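Local coordinates for uncharacterized protein (Legionella pneumophila subsp. pneumophila, PDB 5L0L), which is of unknown function but carries a HIT-related domain, here crystallised as a fragment of a longer protein predicted to have a transmembrane helix, at residues Val39-Ile51 with Gln169-Leu183. Numbering follows the deposited sequence. Where two conformers were deposited one is given.
Sequences VILNPTDCRGYRI and QHAIKWNEEELKACL
Asp45 and Ile172 are joined by a nearly straight bond, Ile172 N to Asp45 OD1 at 3.1 Å (170°), in which the amide comes from above the carboxylate plane. One residue on, Cys46 N donates to Ile172 O at 2.9 Å, so that Ile172 is gripped through both its backbone N-H and its carbonyl. With CG anti to the backbone N (chi1 -170°), Asp45 holds its carboxylate beside Ala171 and edge to edge with the Arg47 guanidinium. Asp45, Arg47 and Arg50 form a salt-bridge network: Arg47 NE and NH2 take one oxygen each, side-on, while Arg50 NH1 reaches the anti lone pair of OD2; Arg47 N also bonds to OD1, closing an Asx turn. Two arginines on one buried aspartate would be expected to stabilise its negative charge. At the far edge of the guanidinium, Arg47 NH1 meets Gln169 OE1 at 2.9 Å, the two planes turned 64° apart, and His170 O lies over one face. Asp157 draws this corner together, its backbone serving both Arg47 NH2 and Gln169 OE1.

Farther along, Trp174 NE1 donates to Asn42 O at 3.0 Å, a bent bond that lies in the indole plane. Water 1 links Pro43 O to Trp174 N. Cys46 CB sits over the six-membered ring of Trp174, 3.3 Å from its centroid, a close CH-pi contact; Leu179 CD1 covers the opposite face and touches Leu41 CD1 at 3.8 Å. Cys46 SG lies against Ile172 CG2 (3.6 Å). In the modelled conformers Leu41 CD1 also packs against Leu183 CD2, and Cys182 SG lies obliquely to the Tyr49 ring. Asn175 N-caps helix 176-194. The connection of the β-hairpin 35-41/51-58, in the antiparallel sheet of the HIT-related domain, is thus fastened to the segment leading into that helix.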
loop_
_atom_site.group_PDB
_atom_site.type_symbol
_atom_site.label_atom_id
_atom_site.label_comp_id
_atom_site.label_asym_id
_atom_site.label_seq_id
_atom_site.Cartn_x
_atom_site.Cartn_y
_atom_site.Cartn_z
ATOM N N VAL A 39 -13.637 6.567 -4.401
ATOM C CA VAL A 39 -13.534 5.160 -4.110
ATOM C C VAL A 39 -14.493 4.442 -5.051
ATOM O O VAL A 39 -15.709 4.676 -4.999
ATOM C CB VAL A 39 -13.886 4.859 -2.646
ATOM C CG1 VAL A 39 -13.839 3.365 -2.397
ATOM C CG2 VAL A 39 -12.963 5.662 -1.693
ATOM N N ILE A 40 -13.971 3.570 -5.924
ATOM C CA ILE A 40 -14.803 2.837 -6.881
ATOM C C ILE A 40 -14.418 1.361 -6.879
ATOM O O ILE A 40 -13.272 1.013 -6.566
ATOM C CB ILE A 40 -14.710 3.425 -8.336
ATOM C CG1 ILE A 40 -13.392 3.050 -9.014
ATOM C CG2 ILE A 40 -14.869 4.952 -8.327
ATOM C CD1 ILE A 40 -13.302 3.492 -10.459
ATOM N N LEU A 41 -15.353 0.480 -7.222
ATOM C CA LEU A 41 -14.962 -0.900 -7.520
ATOM C C LEU A 41 -14.207 -0.897 -8.858
ATOM O O LEU A 41 -14.543 -0.134 -9.780
ATOM C CB LEU A 41 -16.151 -1.860 -7.571
ATOM C CG LEU A 41 -16.743 -2.236 -6.231
ATOM C CD1 LEU A 41 -18.103 -2.885 -6.466
ATOM C CD2 LEU A 41 -15.834 -3.196 -5.455
ATOM N N ASN A 42 -13.174 -1.718 -8.939
ATOM C CA ASN A 42 -12.382 -1.808 -10.159
ATOM C C ASN A 42 -13.262 -2.314 -11.310
ATOM O O ASN A 42 -13.788 -3.425 -11.216
ATOM C CB ASN A 42 -11.180 -2.720 -9.940
ATOM C CG ASN A 42 -10.203 -2.661 -11.093
ATOM O OD1 ASN A 42 -10.593 -2.862 -12.254
ATOM N ND2 ASN A 42 -8.941 -2.403 -10.800
ATOM N N PRO A 43 -13.435 -1.517 -12.382
ATOM C CA PRO A 43 -14.379 -1.935 -13.427
ATOM C C PRO A 43 -13.933 -3.129 -14.251
ATOM O O PRO A 43 -14.789 -3.750 -14.878
ATOM C CB PRO A 43 -14.498 -0.715 -14.359
ATOM C CG PRO A 43 -13.510 0.276 -13.890
ATOM C CD PRO A 43 -12.935 -0.134 -12.574
ATOM N N THR A 44 -12.644 -3.451 -14.230
ATOM C CA THR A 44 -12.117 -4.543 -15.067
ATOM C C THR A 44 -11.686 -5.807 -14.341
ATOM O O THR A 44 -11.349 -6.777 -15.005
ATOM C CB THR A 44 -10.950 -4.045 -15.937
ATOM O OG1 THR A 44 -9.854 -3.635 -15.116
ATOM C CG2 THR A 44 -11.397 -2.900 -16.784
ATOM N N ASP A 45 -11.737 -5.825 -13.009
ATOM C CA ASP A 45 -11.305 -6.975 -12.255
ATOM C C ASP A 45 -12.091 -7.046 -10.944
ATOM O O ASP A 45 -11.905 -6.213 -10.063
ATOM C CB ASP A 45 -9.798 -6.872 -11.973
ATOM C CG ASP A 45 -9.218 -8.160 -11.395
ATOM O OD1 ASP A 45 -9.893 -9.226 -11.399
ATOM O OD2 ASP A 45 -8.052 -8.103 -10.945
ATOM N N CYS A 46 -12.946 -8.070 -10.834
ATOM C CA CYS A 46 -13.771 -8.287 -9.650
ATOM C C CYS A 46 -13.106 -9.112 -8.588
ATOM O O CYS A 46 -13.629 -9.201 -7.471
ATOM C CB CYS A 46 -15.106 -8.957 -10.026
ATOM S SG CYS A 46 -15.009 -10.631 -10.671
ATOM N N ARG A 47 -11.945 -9.711 -8.890
ATOM C CA ARG A 47 -11.283 -10.567 -7.902
ATOM C C ARG A 47 -10.961 -9.791 -6.616
ATOM O O ARG A 47 -10.481 -8.642 -6.665
ATOM C CB ARG A 47 -9.990 -11.155 -8.436
ATOM C CG ARG A 47 -10.183 -12.039 -9.673
ATOM C CD ARG A 47 -8.865 -12.525 -10.219
ATOM N NE ARG A 47 -8.018 -11.381 -10.551
ATOM C CZ ARG A 47 -6.696 -11.322 -10.408
ATOM N NH1 ARG A 47 -5.991 -12.365 -9.995
ATOM N NH2 ARG A 47 -6.074 -10.211 -10.717
ATOM N N GLY A 48 -11.213 -10.432 -5.482
ATOM C CA GLY A 48 -10.961 -9.849 -4.178
ATOM C C GLY A 48 -11.807 -8.610 -3.852
ATOM O O GLY A 48 -11.475 -7.875 -2.924
ATOM N N TYR A 49 -12.886 -8.404 -4.595
ATOM C CA TYR A 49 -13.678 -7.176 -4.531
ATOM C C TYR A 49 -12.775 -5.936 -4.630
ATOM O O TYR A 49 -12.907 -5.011 -3.844
ATOM C CB TYR A 49 -14.537 -7.139 -3.239
ATOM C CG TYR A 49 -15.344 -8.377 -2.884
ATOM C CD1 TYR A 49 -15.855 -9.244 -3.863
ATOM C CD2 TYR A 49 -15.609 -8.679 -1.568
ATOM C CE1 TYR A 49 -16.592 -10.362 -3.510
ATOM C CE2 TYR A 49 -16.392 -9.765 -1.203
ATOM C CZ TYR A 49 -16.874 -10.612 -2.164
ATOM O OH TYR A 49 -17.589 -11.707 -1.812
ATOM N N ARG A 50 -11.830 -5.941 -5.586
ATOM C CA ARG A 50 -10.876 -4.840 -5.722
ATOM C C ARG A 50 -11.568 -3.485 -5.802
ATOM O O ARG A 50 -12.546 -3.332 -6.578
ATOM C CB ARG A 50 -10.049 -4.997 -6.990
ATOM C CG ARG A 50 -8.861 -5.896 -6.900
ATOM C CD ARG A 50 -8.236 -6.063 -8.291
ATOM N NE ARG A 50 -7.490 -4.884 -8.697
ATOM C CZ ARG A 50 -6.592 -4.859 -9.698
ATOM N NH1 ARG A 50 -6.395 -5.919 -10.480
ATOM N NH2 ARG A 50 -5.909 -3.740 -9.926
ATOM N N ILE A 51 -11.039 -2.511 -5.058
ATOM C CA ILE A 51 -11.387 -1.105 -5.238
ATOM C C ILE A 51 -10.172 -0.304 -5.698
ATOM O O ILE A 51 -9.027 -0.739 -5.550
ATOM C CB ILE A 51 -11.966 -0.462 -3.966
ATOM C CG1 ILE A 51 -10.954 -0.510 -2.829
ATOM C CG2 ILE A 51 -13.312 -1.103 -3.623
ATOM C CD1 ILE A 51 -11.333 0.314 -1.620
ATOM N N GLN A 169 -2.320 -15.757 -13.583
ATOM C CA GLN A 169 -3.587 -15.150 -13.189
ATOM C C GLN A 169 -4.027 -14.202 -14.258
ATOM O O GLN A 169 -3.231 -13.748 -15.053
ATOM C CB GLN A 169 -3.437 -14.328 -11.892
ATOM C CG GLN A 169 -3.085 -15.159 -10.691
ATOM C CD GLN A 169 -2.709 -14.305 -9.482
ATOM O OE1 GLN A 169 -3.319 -13.276 -9.215
ATOM N NE2 GLN A 169 -1.721 -14.766 -8.736
ATOM N N HIS A 170 -5.307 -13.858 -14.248
ATOM C CA HIS A 170 -5.813 -12.808 -15.114
ATOM C C HIS A 170 -7.005 -12.108 -14.461
ATOM O O HIS A 170 -7.668 -12.664 -13.586
ATOM C CB HIS A 170 -6.227 -13.369 -16.483
ATOM C CG HIS A 170 -7.320 -14.370 -16.393
ATOM N ND1 HIS A 170 -8.645 -14.007 -16.324
ATOM C CD2 HIS A 170 -7.294 -15.712 -16.261
ATOM C CE1 HIS A 170 -9.394 -15.087 -16.193
ATOM N NE2 HIS A 170 -8.593 -16.137 -16.172
ATOM N N ALA A 171 -7.268 -10.901 -14.921
ATOM C CA ALA A 171 -8.406 -10.143 -14.421
ATOM C C ALA A 171 -9.693 -10.862 -14.803
ATOM O O ALA A 171 -9.766 -11.482 -15.873
ATOM C CB ALA A 171 -8.396 -8.750 -15.007
ATOM N N ILE A 172 -10.703 -10.757 -13.945
ATOM C CA ILE A 172 -12.029 -11.304 -14.207
ATOM C C ILE A 172 -13.042 -10.161 -14.300
ATOM O O ILE A 172 -13.257 -9.433 -13.320
ATOM C CB ILE A 172 -12.466 -12.321 -13.135
ATOM C CG1 ILE A 172 -11.469 -13.494 -13.176
ATOM C CG2 ILE A 172 -13.905 -12.795 -13.393
ATOM C CD1 ILE A 172 -11.699 -14.536 -12.142
ATOM N N LYS A 173 -13.689 -10.049 -15.468
ATOM C CA LYS A 173 -14.663 -8.991 -15.703
ATOM C C LYS A 173 -15.883 -9.201 -14.820
ATOM O O LYS A 173 -16.206 -10.330 -14.447
ATOM C CB LYS A 173 -15.127 -8.966 -17.175
ATOM C CG LYS A 173 -14.015 -8.629 -18.137
ATOM C CD LYS A 173 -13.992 -7.164 -18.596
ATOM C CE LYS A 173 -13.100 -6.981 -19.823
ATOM N NZ LYS A 173 -12.067 -5.923 -19.557
ATOM N N TRP A 174 -16.529 -8.109 -14.455
ATOM C CA TRP A 174 -17.720 -8.167 -13.592
ATOM C C TRP A 174 -18.946 -8.731 -14.314
ATOM O O TRP A 174 -19.303 -8.268 -15.397
ATOM C CB TRP A 174 -18.091 -6.754 -13.075
ATOM C CG TRP A 174 -17.398 -6.345 -11.881
ATOM C CD1 TRP A 174 -16.398 -5.426 -11.792
ATOM C CD2 TRP A 174 -17.640 -6.804 -10.550
ATOM N NE1 TRP A 174 -15.969 -5.314 -10.490
ATOM C CE2 TRP A 174 -16.726 -6.136 -9.703
ATOM C CE3 TRP A 174 -18.527 -7.736 -9.986
ATOM C CZ2 TRP A 174 -16.690 -6.355 -8.318
ATOM C CZ3 TRP A 174 -18.480 -7.950 -8.638
ATOM C CH2 TRP A 174 -17.578 -7.266 -7.808
ATOM N N ASN A 175 -19.611 -9.700 -13.707
ATOM C CA ASN A 175 -21.019 -9.979 -14.008
ATOM C C ASN A 175 -21.827 -8.753 -13.492
ATOM O O ASN A 175 -21.562 -8.264 -12.369
ATOM C CB ASN A 175 -21.431 -11.260 -13.265
ATOM C CG ASN A 175 -22.929 -11.507 -13.266
ATOM O OD1 ASN A 175 -23.677 -10.966 -12.425
ATOM N ND2 ASN A 175 -23.382 -12.334 -14.210
ATOM N N GLU A 176 -22.869 -8.369 -14.246
ATOM C CA GLU A 176 -23.702 -7.171 -13.943
ATOM C C GLU A 176 -24.442 -7.267 -12.598
ATOM O O GLU A 176 -24.358 -6.317 -11.810
ATOM C CB GLU A 176 -24.699 -6.836 -15.087
ATOM C CG GLU A 176 -25.334 -5.435 -14.966
ATOM C CD GLU A 176 -26.436 -5.101 -15.985
ATOM O OE1 GLU A 176 -26.484 -5.706 -17.089
ATOM O OE2 GLU A 176 -27.281 -4.195 -15.690
ATOM N N GLU A 177 -25.163 -8.364 -12.326
ATOM C CA GLU A 177 -25.868 -8.467 -11.055
ATOM C C GLU A 177 -24.924 -8.565 -9.875
ATOM O O GLU A 177 -25.205 -8.009 -8.805
ATOM C CB GLU A 177 -26.863 -9.619 -11.111
ATOM C CG GLU A 177 -27.988 -9.299 -12.078
ATOM C CD GLU A 177 -28.666 -7.949 -11.825
ATOM O OE1 GLU A 177 -29.110 -7.680 -10.672
ATOM O OE2 GLU A 177 -28.769 -7.138 -12.796
ATOM N N GLU A 178 -23.781 -9.216 -10.082
ATOM C CA GLU A 178 -22.793 -9.318 -9.006
ATOM C C GLU A 178 -22.170 -7.961 -8.668
ATOM O O GLU A 178 -21.988 -7.649 -7.499
ATOM C CB GLU A 178 -21.686 -10.329 -9.368
ATOM C CG GLU A 178 -22.236 -11.745 -9.416
ATOM C CD GLU A 178 -21.218 -12.790 -9.829
ATOM O OE1 GLU A 178 -19.988 -12.539 -9.829
ATOM O OE2 GLU A 178 -21.684 -13.909 -10.155
ATOM N N LEU A 179 -21.900 -7.170 -9.698
ATOM C CA LEU A 179 -21.374 -5.807 -9.513
ATOM C C LEU A 179 -22.360 -4.982 -8.685
ATOM O O LEU A 179 -21.978 -4.319 -7.712
ATOM C CB LEU A 179 -21.100 -5.133 -10.838
ATOM C CG LEU A 179 -20.682 -3.653 -10.803
ATOM C CD1 LEU A 179 -19.425 -3.454 -9.955
ATOM C CD2 LEU A 179 -20.506 -3.176 -12.238
ATOM N N LYS A 180 -23.620 -5.038 -9.078
ATOM C CA LYS A 180 -24.652 -4.292 -8.339
ATOM C C LYS A 180 -24.729 -4.724 -6.859
ATOM O O LYS A 180 -24.834 -3.880 -5.977
ATOM C CB LYS A 180 -26.009 -4.435 -9.019
ATOM C CG LYS A 180 -26.108 -3.665 -10.312
ATOM C CD LYS A 180 -27.577 -3.733 -10.802
ATOM C CE LYS A 180 -27.798 -4.117 -12.238
ATOM N NZ LYS A 180 -28.157 -2.950 -13.096
ATOM N N ALA A 181 -24.674 -6.028 -6.600
ATOM C CA ALA A 181 -24.727 -6.554 -5.225
ATOM C C ALA A 181 -23.503 -6.088 -4.407
ATOM O O ALA A 181 -23.625 -5.691 -3.270
ATOM C CB ALA A 181 -24.793 -8.075 -5.245
ATOM N N CYS A 182 -22.329 -6.222 -5.000
ATOM C CA CYS A 182 -21.069 -5.874 -4.318
ATOM C C CYS A 182 -21.055 -4.390 -3.946
ATOM O O CYS A 182 -20.739 -3.988 -2.826
ATOM C CB CYS A 182 -19.904 -6.177 -5.213
ATOM S SG CYS A 182 -18.322 -6.163 -4.361
ATOM N N LEU A 183 -21.444 -3.568 -4.928
ATOM C CA LEU A 183 -21.543 -2.099 -4.780
ATOM C C LEU A 183 -22.465 -1.715 -3.640
ATOM O O LEU A 183 -22.087 -0.958 -2.746
ATOM C CB LEU A 183 -22.089 -1.463 -6.061
ATOM C CG LEU A 183 -21.194 -1.168 -7.258
ATOM C CD1 LEU A 183 -21.998 -0.708 -8.457
ATOM C CD2 LEU A 183 -20.167 -0.096 -6.937
HETATM O O HOH W 1 -15.773 -5.896 -15.981
HETATM O O HOH W 2 -10.737 -7.248 -17.509
HETATM O O HOH W 3 -13.773 -5.075 -8.214
#